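Local atomic coordinates of MW1564 protein (Staphylococcus aureus, PDB entry 3NTV), a protein that probably transfers a methyl group from S-adenosylmethionine to a hydroxyl of caffeoyl-CoA or a related acceptor, as a putative Rossmann-fold O-methyltransferase. Residues Leu66-Asn71 with Ala90-Asp95; Arg125-Asn130 with Glu136-Lys141; Val177-Phe182 with Lys199-Tyr204; Glu206-Gln211 with Gly224-Ile229. All coordinates share one frame; numbering follows the deposited sequence. Where two conformers were deposited one is given.

Interaction 1: residues Leu66-Asn71 with Ala90-Asp95; sequences LIRMNN and ASISDD
I92 and I67 make the closest approach here. The terminal methyl of I92, CD1, lies between the two branches of I67. It sits 3.7 Å from I67 CG2 and 3.9 Å from I67 CD1. I92 CG1 stands beside its own backbone N (chi1 -60°), and the extended chi2 carries CD1 to the helix. The other branch of I92 meets the next residue, with I92 CG2 4.1 Å from R68 CG. The R68 side chain, extended from CG to NE, crosses I92 at an angle, and its guanidinium passes the same methyl at a slant. K64, one turn earlier, also touches I92, and I96 and V72 pack on I67. The contact belongs to the Rossmann-type fold of the methyltransferase. Helix 57-70 leads into strand 74-78, and the loop 91-96 ends the beta-alpha-beta crossover from that strand through helix 84-90 to strand 97-102. Farther out, the helix ends in a Schellman motif at N71, which has positive phi. L66 O accepts two bonds from N70, from opposite faces of its carbonyl plane: N70 ND2 to L66 O is 2.9 Å and nearly straight, and N70 N to L66 O is 3.0 Å. In the loop, S93 OG donates to D95 OD1 at 2.6 Å, from above the carboxylate plane. The other oxygen, D95 OD2, forms a salt bridge with K73.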
loop_
_atom_site.group_PDB
_atom_site.type_symbol
_atom_site.label_atom_id
_atom_site.label_comp_id
_atom_site.label_asym_id
_atom_site.label_seq_id
_atom_site.Cartn_x
_atom_site.Cartn_y
_atom_site.Cartn_z
ATOM N N LEU A 66 0.224 -0.575 7.832
ATOM C CA LEU A 66 -0.878 -1.548 7.909
ATOM C C LEU A 66 -1.024 -2.043 9.352
ATOM O O LEU A 66 -2.141 -2.205 9.826
ATOM C CB LEU A 66 -0.612 -2.731 6.955
ATOM C CG LEU A 66 -0.535 -2.384 5.457
ATOM C CD1 LEU A 66 -0.200 -3.607 4.620
ATOM C CD2 LEU A 66 -1.800 -1.778 4.981
ATOM N N ILE A 67 0.102 -2.246 10.060
ATOM C CA ILE A 67 0.099 -2.664 11.461
ATOM C C ILE A 67 -0.620 -1.583 12.299
ATOM O O ILE A 67 -1.493 -1.898 13.100
ATOM C CB ILE A 67 1.556 -2.922 11.938
ATOM C CG1 ILE A 67 2.067 -4.255 11.388
ATOM C CG2 ILE A 67 1.674 -2.886 13.488
ATOM C CD1 ILE A 67 3.600 -4.380 11.395
ATOM N N ARG A 68 -0.283 -0.310 12.067
ATOM C CA ARG A 68 -0.921 0.807 12.770
ATOM C C ARG A 68 -2.435 0.872 12.516
ATOM O O ARG A 68 -3.202 0.951 13.473
ATOM C CB ARG A 68 -0.278 2.133 12.355
ATOM C CG ARG A 68 1.179 2.266 12.798
ATOM C CD ARG A 68 1.714 3.655 12.466
ATOM N NE ARG A 68 3.156 3.713 12.680
ATOM C CZ ARG A 68 4.083 3.640 11.731
ATOM N NH1 ARG A 68 3.735 3.618 10.444
ATOM N NH2 ARG A 68 5.367 3.632 12.054
HETATM N N MSE A 69 -2.864 0.830 11.235
HETATM C CA MSE A 69 -4.278 0.920 10.856
HETATM C C MSE A 69 -5.121 -0.213 11.416
HETATM O O MSE A 69 -6.265 0.007 11.801
HETATM C CB MSE A 69 -4.411 0.824 9.336
HETATM C CG MSE A 69 -3.907 2.008 8.591
HETATM SE SE MSE A 69 -4.010 1.504 6.727
HETATM C CE MSE A 69 -5.537 0.686 6.681
ATOM N N ASN A 70 -4.568 -1.435 11.407
ATOM C CA ASN A 70 -5.305 -2.616 11.848
ATOM C C ASN A 70 -5.095 -2.974 13.315
ATOM O O ASN A 70 -5.652 -3.995 13.752
ATOM C CB ASN A 70 -4.913 -3.810 11.001
ATOM C CG ASN A 70 -5.428 -3.715 9.616
ATOM O OD1 ASN A 70 -6.585 -4.020 9.330
ATOM N ND2 ASN A 70 -4.567 -3.250 8.749
ATOM N N ASN A 71 -4.288 -2.163 14.065
ATOM C CA ASN A 71 -3.961 -2.390 15.483
ATOM C C ASN A 71 -3.417 -3.805 15.646
ATOM O O ASN A 71 -3.819 -4.551 16.551
ATOM C CB ASN A 71 -5.173 -2.120 16.399
ATOM C CG ASN A 71 -5.547 -0.662 16.455
ATOM O OD1 ASN A 71 -4.817 0.172 16.998
ATOM N ND2 ASN A 71 -6.691 -0.324 15.890
ATOM N N ALA A 90 8.232 -4.830 15.884
ATOM C CA ALA A 90 8.166 -4.754 17.346
ATOM C C ALA A 90 8.413 -3.325 17.844
ATOM O O ALA A 90 7.862 -2.940 18.878
ATOM C CB ALA A 90 9.182 -5.700 17.965
ATOM N N SER A 91 9.192 -2.522 17.071
ATOM C CA SER A 91 9.494 -1.138 17.456
ATOM C C SER A 91 8.289 -0.220 17.456
ATOM O O SER A 91 8.342 0.868 18.047
ATOM C CB SER A 91 10.629 -0.564 16.609
ATOM O OG SER A 91 10.148 -0.195 15.324
ATOM N N ILE A 92 7.201 -0.613 16.753
ATOM C CA ILE A 92 6.007 0.223 16.670
ATOM C C ILE A 92 5.282 0.417 18.017
ATOM O O ILE A 92 4.805 1.526 18.332
ATOM C CB ILE A 92 5.053 -0.305 15.565
ATOM C CG1 ILE A 92 5.739 -0.307 14.199
ATOM C CG2 ILE A 92 3.707 0.480 15.547
ATOM C CD1 ILE A 92 4.963 -1.197 13.138
ATOM N N SER A 93 5.181 -0.663 18.807
ATOM C CA SER A 93 4.470 -0.634 20.070
ATOM C C SER A 93 5.012 -1.722 20.988
ATOM O O SER A 93 5.374 -2.802 20.512
ATOM C CB SER A 93 2.979 -0.866 19.814
ATOM O OG SER A 93 2.191 -0.634 20.970
ATOM N N ASP A 94 5.077 -1.446 22.304
ATOM C CA ASP A 94 5.590 -2.461 23.253
ATOM C C ASP A 94 4.673 -3.667 23.380
ATOM O O ASP A 94 5.101 -4.693 23.899
ATOM C CB ASP A 94 5.822 -1.860 24.657
ATOM C CG ASP A 94 6.849 -0.745 24.738
ATOM O OD1 ASP A 94 7.771 -0.717 23.887
ATOM O OD2 ASP A 94 6.757 0.077 25.678
ATOM N N ASP A 95 3.427 -3.563 22.933
ATOM C CA ASP A 95 2.506 -4.703 23.005
ATOM C C ASP A 95 2.519 -5.597 21.749
ATOM O O ASP A 95 1.718 -6.537 21.644
ATOM C CB ASP A 95 1.085 -4.258 23.376
ATOM C CG ASP A 95 0.438 -3.256 22.452
ATOM O OD1 ASP A 95 1.032 -2.949 21.397
ATOM O OD2 ASP A 95 -0.683 -2.799 22.769
#

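Interaction 2: residues Arg125-Asn130 with Glu136-Lys141; sequences RIIEGN and ENVNDK
R125 and D140 link the two segments by a salt bridge. It lies on the crossover from strand 124-128 through the short helix 135-138 to strand 143-149, part of the class I methyltransferase (Rossmann-like) fold. The shortest and straightest bond runs from R125 NH2 to D140 OD1, at 2.9 Å with an N-H...O angle of 155°. It uses the syn lone pair of the oxygen and lies in the guanidinium plane. R125 NH1 adds two weak bonds, one to each carboxylate oxygen. The planes of the two groups are 53° apart, which suits one good bond better than a flat bidentate pair. R125 NE is satisfied by T99 OG1 on the neighbouring strand, and NH2 has a weak bond to Y143 OH. The same hydroxyl bonds V138 O. K141 CE lies over one guanidinium face and N137 O over the other. N137 ND2 turns elsewhere, to Q134 OE1. N139 ND2 donates to E136 OE1 at 3.1 Å, from well above the carboxylate plane. Beside the charged pair I127 packs: its CD1 lies 3.8 Å from the carbonyl oxygen N137 O, and I127 CG1 rests 3.7 Å from V138 CG1.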
loop_
_atom_site.group_PDB
_atom_site.type_symbol
_atom_site.label_atom_id
_atom_site.label_comp_id
_atom_site.label_asym_id
_atom_site.label_seq_id
_atom_site.Cartn_x
_atom_site.Cartn_y
_atom_site.Cartn_z
ATOM N N ARG A 125 10.135 -13.843 19.121
ATOM C CA ARG A 125 10.447 -15.251 19.362
ATOM C C ARG A 125 10.960 -15.839 18.050
ATOM O O ARG A 125 10.269 -15.750 17.031
ATOM C CB ARG A 125 9.144 -15.951 19.823
ATOM C CG ARG A 125 9.113 -17.465 19.782
ATOM C CD ARG A 125 7.849 -17.991 20.455
ATOM N NE ARG A 125 6.635 -17.879 19.628
ATOM C CZ ARG A 125 5.528 -18.570 19.879
ATOM N NH1 ARG A 125 5.485 -19.417 20.899
ATOM N NH2 ARG A 125 4.460 -18.428 19.105
ATOM N N ILE A 126 12.146 -16.453 18.073
ATOM C CA ILE A 126 12.704 -17.110 16.892
ATOM C C ILE A 126 12.421 -18.587 17.044
ATOM O O ILE A 126 12.832 -19.192 18.039
ATOM C CB ILE A 126 14.234 -16.842 16.722
ATOM C CG1 ILE A 126 14.512 -15.340 16.542
ATOM C CG2 ILE A 126 14.819 -17.679 15.526
ATOM C CD1 ILE A 126 15.974 -14.952 16.718
ATOM N N ILE A 127 11.737 -19.169 16.056
ATOM C CA ILE A 127 11.429 -20.593 16.046
ATOM C C ILE A 127 12.432 -21.195 15.054
ATOM O O ILE A 127 12.412 -20.868 13.871
ATOM C CB ILE A 127 9.937 -20.862 15.654
ATOM C CG1 ILE A 127 8.947 -20.152 16.607
ATOM C CG2 ILE A 127 9.640 -22.386 15.563
ATOM C CD1 ILE A 127 8.953 -20.629 18.100
ATOM N N GLU A 128 13.310 -22.064 15.530
ATOM C CA GLU A 128 14.350 -22.633 14.676
ATOM C C GLU A 128 13.926 -23.922 14.001
ATOM O O GLU A 128 13.562 -24.881 14.671
ATOM C CB GLU A 128 15.606 -22.879 15.511
ATOM C CG GLU A 128 16.126 -21.615 16.172
ATOM C CD GLU A 128 17.304 -21.857 17.084
ATOM O OE1 GLU A 128 18.176 -22.686 16.734
ATOM O OE2 GLU A 128 17.391 -21.161 18.118
ATOM N N GLY A 129 13.963 -23.937 12.684
ATOM C CA GLY A 129 13.604 -25.135 11.947
ATOM C C GLY A 129 12.904 -24.868 10.640
ATOM O O GLY A 129 12.630 -23.717 10.273
ATOM N N ASN A 130 12.611 -25.953 9.931
ATOM C CA ASN A 130 11.940 -25.902 8.650
ATOM C C ASN A 130 10.454 -25.544 8.845
ATOM O O ASN A 130 9.769 -26.165 9.657
ATOM C CB ASN A 130 12.091 -27.251 7.978
ATOM C CG ASN A 130 11.653 -27.223 6.564
ATOM O OD1 ASN A 130 10.480 -27.014 6.261
ATOM N ND2 ASN A 130 12.593 -27.405 5.675
ATOM N N GLU A 136 2.929 -26.794 15.433
ATOM C CA GLU A 136 2.761 -27.050 16.863
ATOM C C GLU A 136 3.649 -26.195 17.780
ATOM O O GLU A 136 3.462 -26.204 18.997
ATOM C CB GLU A 136 2.972 -28.559 17.160
ATOM C CG GLU A 136 1.855 -29.446 16.625
ATOM C CD GLU A 136 0.431 -29.141 17.064
ATOM O OE1 GLU A 136 0.215 -28.784 18.248
ATOM O OE2 GLU A 136 -0.480 -29.286 16.216
ATOM N N ASN A 137 4.616 -25.472 17.207
ATOM C CA ASN A 137 5.499 -24.603 17.982
ATOM C C ASN A 137 5.035 -23.153 17.947
ATOM O O ASN A 137 5.563 -22.334 18.694
ATOM C CB ASN A 137 6.942 -24.745 17.524
ATOM C CG ASN A 137 7.469 -26.137 17.792
ATOM O OD1 ASN A 137 7.209 -26.729 18.846
ATOM N ND2 ASN A 137 8.159 -26.713 16.818
ATOM N N VAL A 138 4.056 -22.845 17.090
ATOM C CA VAL A 138 3.550 -21.459 16.963
ATOM C C VAL A 138 2.047 -21.325 17.162
ATOM O O VAL A 138 1.515 -20.209 17.100
ATOM C CB VAL A 138 3.998 -20.832 15.605
ATOM C CG1 VAL A 138 5.511 -20.958 15.388
ATOM C CG2 VAL A 138 3.223 -21.403 14.412
ATOM N N ASN A 139 1.344 -22.444 17.379
ATOM C CA ASN A 139 -0.107 -22.417 17.507
ATOM C C ASN A 139 -0.634 -22.061 18.910
ATOM O O ASN A 139 -1.791 -22.365 19.208
ATOM C CB ASN A 139 -0.711 -23.722 17.006
ATOM C CG ASN A 139 -0.355 -24.930 17.846
ATOM O OD1 ASN A 139 0.557 -24.902 18.675
ATOM N ND2 ASN A 139 -1.093 -26.007 17.644
ATOM N N ASP A 140 0.179 -21.390 19.738
ATOM C CA ASP A 140 -0.205 -20.938 21.075
ATOM C C ASP A 140 -0.871 -19.545 21.009
ATOM O O ASP A 140 -1.280 -19.003 22.026
ATOM C CB ASP A 140 1.022 -20.898 22.008
ATOM C CG ASP A 140 2.195 -20.058 21.503
ATOM O OD1 ASP A 140 2.538 -20.174 20.310
ATOM O OD2 ASP A 140 2.765 -19.286 22.308
ATOM N N LYS A 141 -0.927 -18.949 19.816
ATOM C CA LYS A 141 -1.487 -17.617 19.631
ATOM C C LYS A 141 -2.376 -17.585 18.421
ATOM O O LYS A 141 -2.235 -18.419 17.512
ATOM C CB LYS A 141 -0.344 -16.609 19.376
ATOM C CG LYS A 141 0.507 -16.315 20.593
ATOM C CD LYS A 141 1.787 -15.617 20.207
ATOM C CE LYS A 141 2.786 -15.610 21.337
ATOM N NZ LYS A 141 2.332 -14.787 22.491
#

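Interaction 3: residues Val177-Phe182 with Lys199-Tyr204; sequences VLYHGF and KKVQDY
The Y179 ring meets V201 obliquely. The nearer approach is made by the root of the tyrosine, with Y179 CB 4.1 Å from V201 CG2. One face of the ring carries H180 CD2, 3.5 Å above the plane and offset toward the rim. In return, the phenol carbon CZ lies at the edge of the imidazole. With Y179 CG anti to the backbone N (chi1 -164°), the ring swings away from V201, toward M197 and V198 one turn earlier on helix 192-209. The other methyl of the valine does different work. V201 CG1 presses on the backbone of V177, only 3.2 Å from V177 O, a tight fit. That oxygen is a hydrogen-bond acceptor for N205 ND2, so the same helix both packs on the carbonyl and bonds it. The loop is folded back on itself by bonds from G181 N to L178 O (2.8 Å) and from F182 N to Y179 O (2.9 Å). L178 touches L29 of the second subunit. The arrangement is that of a loop leaving the C-terminal end of a parallel strand, here 170-175, and packing on the next helix. In Rossmann-fold methyltransferases, that end of the sheet borders the cofactor site.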
loop_
_atom_site.group_PDB
_atom_site.type_symbol
_atom_site.label_atom_id
_atom_site.label_comp_id
_atom_site.label_asym_id
_atom_site.label_seq_id
_atom_site.Cartn_x
_atom_site.Cartn_y
_atom_site.Cartn_z
ATOM N N VAL A 177 6.190 -11.008 -4.911
ATOM C CA VAL A 177 5.195 -11.538 -5.860
ATOM C C VAL A 177 5.568 -11.238 -7.329
ATOM O O VAL A 177 4.930 -11.766 -8.241
ATOM C CB VAL A 177 3.722 -11.226 -5.500
ATOM C CG1 VAL A 177 3.332 -11.893 -4.182
ATOM C CG2 VAL A 177 3.466 -9.724 -5.458
ATOM N N LEU A 178 6.629 -10.440 -7.549
ATOM C CA LEU A 178 7.166 -10.187 -8.898
ATOM C C LEU A 178 8.548 -10.852 -9.072
ATOM O O LEU A 178 9.206 -10.615 -10.081
ATOM C CB LEU A 178 7.273 -8.666 -9.189
ATOM C CG LEU A 178 5.954 -7.877 -9.327
ATOM C CD1 LEU A 178 6.240 -6.408 -9.512
ATOM C CD2 LEU A 178 5.119 -8.363 -10.513
ATOM N N TYR A 179 8.975 -11.719 -8.112
ATOM C CA TYR A 179 10.307 -12.347 -8.092
ATOM C C TYR A 179 11.405 -11.368 -8.508
ATOM O O TYR A 179 12.036 -11.518 -9.558
ATOM C CB TYR A 179 10.430 -13.730 -8.811
ATOM C CG TYR A 179 11.709 -14.436 -8.377
ATOM C CD1 TYR A 179 12.766 -14.624 -9.267
ATOM C CD2 TYR A 179 11.934 -14.746 -7.035
ATOM C CE1 TYR A 179 13.992 -15.146 -8.841
ATOM C CE2 TYR A 179 13.147 -15.279 -6.603
ATOM C CZ TYR A 179 14.165 -15.499 -7.512
ATOM O OH TYR A 179 15.344 -16.050 -7.058
ATOM N N HIS A 180 11.535 -10.277 -7.742
ATOM C CA HIS A 180 12.541 -9.234 -7.957
ATOM C C HIS A 180 12.393 -8.502 -9.304
ATOM O O HIS A 180 13.338 -7.856 -9.764
ATOM C CB HIS A 180 13.957 -9.823 -7.774
ATOM C CG HIS A 180 14.133 -10.620 -6.519
ATOM N ND1 HIS A 180 14.188 -10.008 -5.274
ATOM C CD2 HIS A 180 14.282 -11.952 -6.358
ATOM C CE1 HIS A 180 14.376 -10.989 -4.406
ATOM N NE2 HIS A 180 14.431 -12.177 -5.014
ATOM N N GLY A 181 11.218 -8.622 -9.921
ATOM C CA GLY A 181 10.924 -8.013 -11.212
ATOM C C GLY A 181 11.147 -8.936 -12.392
ATOM O O GLY A 181 10.935 -8.528 -13.535
ATOM N N PHE A 182 11.560 -10.192 -12.128
ATOM C CA PHE A 182 11.832 -11.177 -13.183
ATOM C C PHE A 182 10.629 -11.790 -13.839
ATOM O O PHE A 182 10.793 -12.362 -14.910
ATOM C CB PHE A 182 12.737 -12.307 -12.681
ATOM C CG PHE A 182 14.174 -11.921 -12.469
ATOM C CD1 PHE A 182 14.988 -11.590 -13.550
ATOM C CD2 PHE A 182 14.751 -12.003 -11.211
ATOM C CE1 PHE A 182 16.329 -11.253 -13.355
ATOM C CE2 PHE A 182 16.095 -11.686 -11.020
ATOM C CZ PHE A 182 16.872 -11.307 -12.092
ATOM N N LYS A 199 8.319 -19.458 -12.068
ATOM C CA LYS A 199 7.201 -20.395 -12.167
ATOM C C LYS A 199 6.494 -20.571 -10.819
ATOM O O LYS A 199 5.268 -20.554 -10.767
ATOM C CB LYS A 199 7.685 -21.764 -12.697
ATOM C CG LYS A 199 6.637 -22.477 -13.537
ATOM C CD LYS A 199 6.771 -23.996 -13.478
ATOM C CE LYS A 199 5.557 -24.700 -14.047
ATOM N NZ LYS A 199 4.362 -24.577 -13.166
ATOM N N LYS A 200 7.264 -20.730 -9.732
ATOM C CA LYS A 200 6.707 -20.891 -8.389
ATOM C C LYS A 200 5.873 -19.653 -7.983
ATOM O O LYS A 200 4.759 -19.804 -7.499
ATOM C CB LYS A 200 7.851 -21.108 -7.369
ATOM C CG LYS A 200 7.357 -21.323 -5.933
ATOM C CD LYS A 200 8.472 -21.045 -4.907
ATOM C CE LYS A 200 9.471 -22.159 -4.828
ATOM N NZ LYS A 200 10.429 -21.938 -3.706
ATOM N N VAL A 201 6.415 -18.463 -8.201
ATOM C CA VAL A 201 5.779 -17.193 -7.822
ATOM C C VAL A 201 4.520 -16.978 -8.649
ATOM O O VAL A 201 3.469 -16.636 -8.101
ATOM C CB VAL A 201 6.799 -16.028 -7.902
ATOM C CG1 VAL A 201 6.120 -14.678 -7.843
ATOM C CG2 VAL A 201 7.830 -16.143 -6.771
ATOM N N GLN A 202 4.606 -17.230 -9.969
ATOM C CA GLN A 202 3.420 -17.103 -10.812
ATOM C C GLN A 202 2.333 -18.065 -10.385
ATOM O O GLN A 202 1.170 -17.647 -10.317
ATOM C CB GLN A 202 3.764 -17.257 -12.297
ATOM C CG GLN A 202 4.590 -16.078 -12.849
ATOM C CD GLN A 202 5.018 -16.270 -14.299
ATOM O OE1 GLN A 202 5.547 -15.349 -14.939
ATOM N NE2 GLN A 202 4.906 -17.478 -14.821
ATOM N N ASP A 203 2.690 -19.346 -10.090
ATOM C CA ASP A 203 1.725 -20.335 -9.597
ATOM C C ASP A 203 1.102 -19.862 -8.270
ATOM O O ASP A 203 -0.105 -19.976 -8.087
ATOM C CB ASP A 203 2.387 -21.713 -9.408
ATOM C CG ASP A 203 2.708 -22.414 -10.716
ATOM O OD1 ASP A 203 2.286 -21.904 -11.791
ATOM O OD2 ASP A 203 3.376 -23.470 -10.673
ATOM N N TYR A 204 1.935 -19.349 -7.344
ATOM C CA TYR A 204 1.457 -18.836 -6.054
ATOM C C TYR A 204 0.441 -17.720 -6.267
ATOM O O TYR A 204 -0.618 -17.760 -5.655
ATOM C CB TYR A 204 2.642 -18.329 -5.198
ATOM C CG TYR A 204 2.231 -17.725 -3.871
ATOM C CD1 TYR A 204 2.202 -18.495 -2.712
ATOM C CD2 TYR A 204 1.844 -16.390 -3.780
ATOM C CE1 TYR A 204 1.822 -17.944 -1.484
ATOM C CE2 TYR A 204 1.458 -15.831 -2.559
ATOM C CZ TYR A 204 1.470 -16.609 -1.410
ATOM O OH TYR A 204 1.133 -16.084 -0.182
#

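Interaction 4: residues Glu206-Gln211 with Gly224-Ile229; sequences EWLIKQ and GLAISI
L208, near the end of helix 192-209, faces strand 225-230, and the CA atoms of L208 and S228 are 8.7 Å apart. The alternation of the strand decides which residues meet the helix: A226 and S228 point their CB atoms toward it, and I227 between them points away. L208 is the helix residue that bridges the gap. Its CG is anti to the backbone N (chi1 178°), which sends the branched end straight out to the sheet. The two methyls spread over S228 OG, with L208 CD1 3.7 Å and L208 CD2 3.8 Å from it. L208 CD2 also reaches along the strand to A226 CB, at 4.3 Å. F159 of helix 155-162 and T216 of strand 214-219 also touch the leucine. S228 and T216 form a non-hydrogen-bonded pair of the antiparallel strands, so their side chains lie on the same face, and S228 OG is hydrogen-bonded to T216 OG1. The far face of the strand belongs to helix 57-70, where I227 packs on L66, and to the second subunit, where I227 meets M69. The hydroxyl of S228 is buried under leucine methyls, but its hydrogen bond to T216 gives it a polar partner. L208 adds van der Waals contact with the hydroxyl and with A226, and the bond to T216 is what gives S228 OG its direction.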
loop_
_atom_site.group_PDB
_atom_site.type_symbol
_atom_site.label_atom_id
_atom_site.label_comp_id
_atom_site.label_asym_id
_atom_site.label_seq_id
_atom_site.Cartn_x
_atom_site.Cartn_y
_atom_site.Cartn_z
ATOM N N GLU A 206 -1.514 -16.936 -8.886
ATOM C CA GLU A 206 -2.755 -17.450 -9.476
ATOM C C GLU A 206 -3.556 -18.228 -8.449
ATOM O O GLU A 206 -4.768 -18.105 -8.408
ATOM C CB GLU A 206 -2.443 -18.360 -10.678
ATOM C CG GLU A 206 -1.855 -17.643 -11.878
ATOM C CD GLU A 206 -2.795 -16.806 -12.731
ATOM O OE1 GLU A 206 -2.281 -15.989 -13.527
ATOM O OE2 GLU A 206 -4.033 -16.971 -12.621
ATOM N N TRP A 207 -2.889 -19.041 -7.630
ATOM C CA TRP A 207 -3.568 -19.842 -6.620
ATOM C C TRP A 207 -4.172 -18.902 -5.544
ATOM O O TRP A 207 -5.306 -19.102 -5.112
ATOM C CB TRP A 207 -2.558 -20.817 -6.013
ATOM C CG TRP A 207 -3.057 -21.573 -4.829
ATOM C CD1 TRP A 207 -3.740 -22.753 -4.833
ATOM C CD2 TRP A 207 -2.860 -21.223 -3.455
ATOM N NE1 TRP A 207 -3.999 -23.153 -3.542
ATOM C CE2 TRP A 207 -3.443 -22.244 -2.675
ATOM C CE3 TRP A 207 -2.211 -20.154 -2.804
ATOM C CZ2 TRP A 207 -3.430 -22.214 -1.276
ATOM C CZ3 TRP A 207 -2.184 -20.136 -1.419
ATOM C CH2 TRP A 207 -2.806 -21.144 -0.670
ATOM N N LEU A 208 -3.420 -17.863 -5.157
ATOM C CA LEU A 208 -3.869 -16.909 -4.138
ATOM C C LEU A 208 -5.145 -16.172 -4.524
ATOM O O LEU A 208 -6.074 -16.113 -3.716
ATOM C CB LEU A 208 -2.749 -15.924 -3.815
ATOM C CG LEU A 208 -3.058 -14.811 -2.793
ATOM C CD1 LEU A 208 -3.396 -15.405 -1.441
ATOM C CD2 LEU A 208 -1.865 -13.888 -2.684
ATOM N N ILE A 209 -5.196 -15.626 -5.748
ATOM C CA ILE A 209 -6.372 -14.896 -6.225
ATOM C C ILE A 209 -7.635 -15.760 -6.269
ATOM O O ILE A 209 -8.734 -15.208 -6.256
ATOM C CB ILE A 209 -6.137 -14.160 -7.562
ATOM C CG1 ILE A 209 -5.845 -15.123 -8.727
ATOM C CG2 ILE A 209 -5.070 -13.108 -7.416
ATOM C CD1 ILE A 209 -5.912 -14.507 -10.146
ATOM N N LYS A 210 -7.467 -17.095 -6.337
ATOM C CA LYS A 210 -8.568 -18.059 -6.395
ATOM C C LYS A 210 -9.049 -18.572 -5.029
ATOM O O LYS A 210 -9.963 -19.396 -4.984
ATOM C CB LYS A 210 -8.251 -19.221 -7.367
ATOM C CG LYS A 210 -7.969 -18.805 -8.817
ATOM C CD LYS A 210 -9.124 -18.051 -9.495
ATOM C CE LYS A 210 -8.856 -17.763 -10.955
ATOM N NZ LYS A 210 -8.760 -16.305 -11.223
ATOM N N GLN A 211 -8.458 -18.086 -3.918
ATOM C CA GLN A 211 -8.880 -18.492 -2.571
ATOM C C GLN A 211 -10.153 -17.697 -2.222
ATOM O O GLN A 211 -10.079 -16.468 -2.142
ATOM C CB GLN A 211 -7.755 -18.262 -1.530
ATOM C CG GLN A 211 -6.426 -19.003 -1.791
ATOM C CD GLN A 211 -6.574 -20.504 -1.869
ATOM O OE1 GLN A 211 -6.537 -21.098 -2.952
ATOM N NE2 GLN A 211 -6.754 -21.147 -0.727
ATOM N N GLY A 224 7.576 -6.503 -5.418
ATOM C CA GLY A 224 6.173 -6.860 -5.594
ATOM C C GLY A 224 5.581 -7.253 -4.247
ATOM O O GLY A 224 6.222 -7.982 -3.481
ATOM N N LEU A 225 4.379 -6.748 -3.924
ATOM C CA LEU A 225 3.740 -7.039 -2.644
ATOM C C LEU A 225 2.270 -7.370 -2.835
ATOM O O LEU A 225 1.615 -6.750 -3.674
ATOM C CB LEU A 225 3.885 -5.799 -1.714
ATOM C CG LEU A 225 3.528 -6.008 -0.227
ATOM C CD1 LEU A 225 4.553 -6.903 0.460
ATOM C CD2 LEU A 225 3.468 -4.678 0.510
ATOM N N ALA A 226 1.768 -8.362 -2.116
ATOM C CA ALA A 226 0.338 -8.651 -2.125
ATOM C C ALA A 226 -0.165 -8.500 -0.712
ATOM O O ALA A 226 0.566 -8.801 0.259
ATOM C CB ALA A 226 0.031 -10.038 -2.649
ATOM N N ILE A 227 -1.400 -8.008 -0.594
ATOM C CA ILE A 227 -2.077 -7.847 0.676
ATOM C C ILE A 227 -3.372 -8.619 0.570
ATOM O O ILE A 227 -4.182 -8.322 -0.330
ATOM C CB ILE A 227 -2.350 -6.368 1.015
ATOM C CG1 ILE A 227 -1.038 -5.554 1.119
ATOM C CG2 ILE A 227 -3.236 -6.225 2.285
ATOM C CD1 ILE A 227 -1.349 -3.992 1.074
ATOM N N SER A 228 -3.576 -9.569 1.500
ATOM C CA SER A 228 -4.765 -10.420 1.527
ATOM C C SER A 228 -5.488 -10.273 2.844
ATOM O O SER A 228 -4.897 -10.480 3.896
ATOM C CB SER A 228 -4.396 -11.890 1.308
ATOM O OG SER A 228 -3.673 -12.107 0.111
ATOM N N ILE A 229 -6.780 -9.974 2.795
ATOM C CA ILE A 229 -7.608 -9.857 3.998
ATOM C C ILE A 229 -8.392 -11.155 4.127
ATOM O O ILE A 229 -9.112 -11.511 3.189
ATOM C CB ILE A 229 -8.613 -8.664 3.942
ATOM C CG1 ILE A 229 -7.901 -7.312 3.695
ATOM C CG2 ILE A 229 -9.444 -8.631 5.241
ATOM C CD1 ILE A 229 -8.889 -6.092 3.462
#

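Overall arrangement
Interactions 3 and 4 share helix 192-209 and form one continuous region, their centres 12 Å apart. V177 CG2 lies 3.5 Å from L225 N, so the loop 177-182 packs on the start of strand 225-230. Interaction 4 also touches interaction 1, through L66 CD1 and I227 CD1 at 3.7 Å, across the face of the strand opposite to helix 192-209. Interaction 2 stands apart at the edge strand 124-128; its nearest atoms are about 8 Å from interaction 1 and about 16 Å from interaction 4. Interactions 1, 3 and 4 all meet the second subunit. The loop of interaction 3 and G129-N130 of interaction 2 both follow parallel strands at their C-terminal ends, where relatives bind the cofactor.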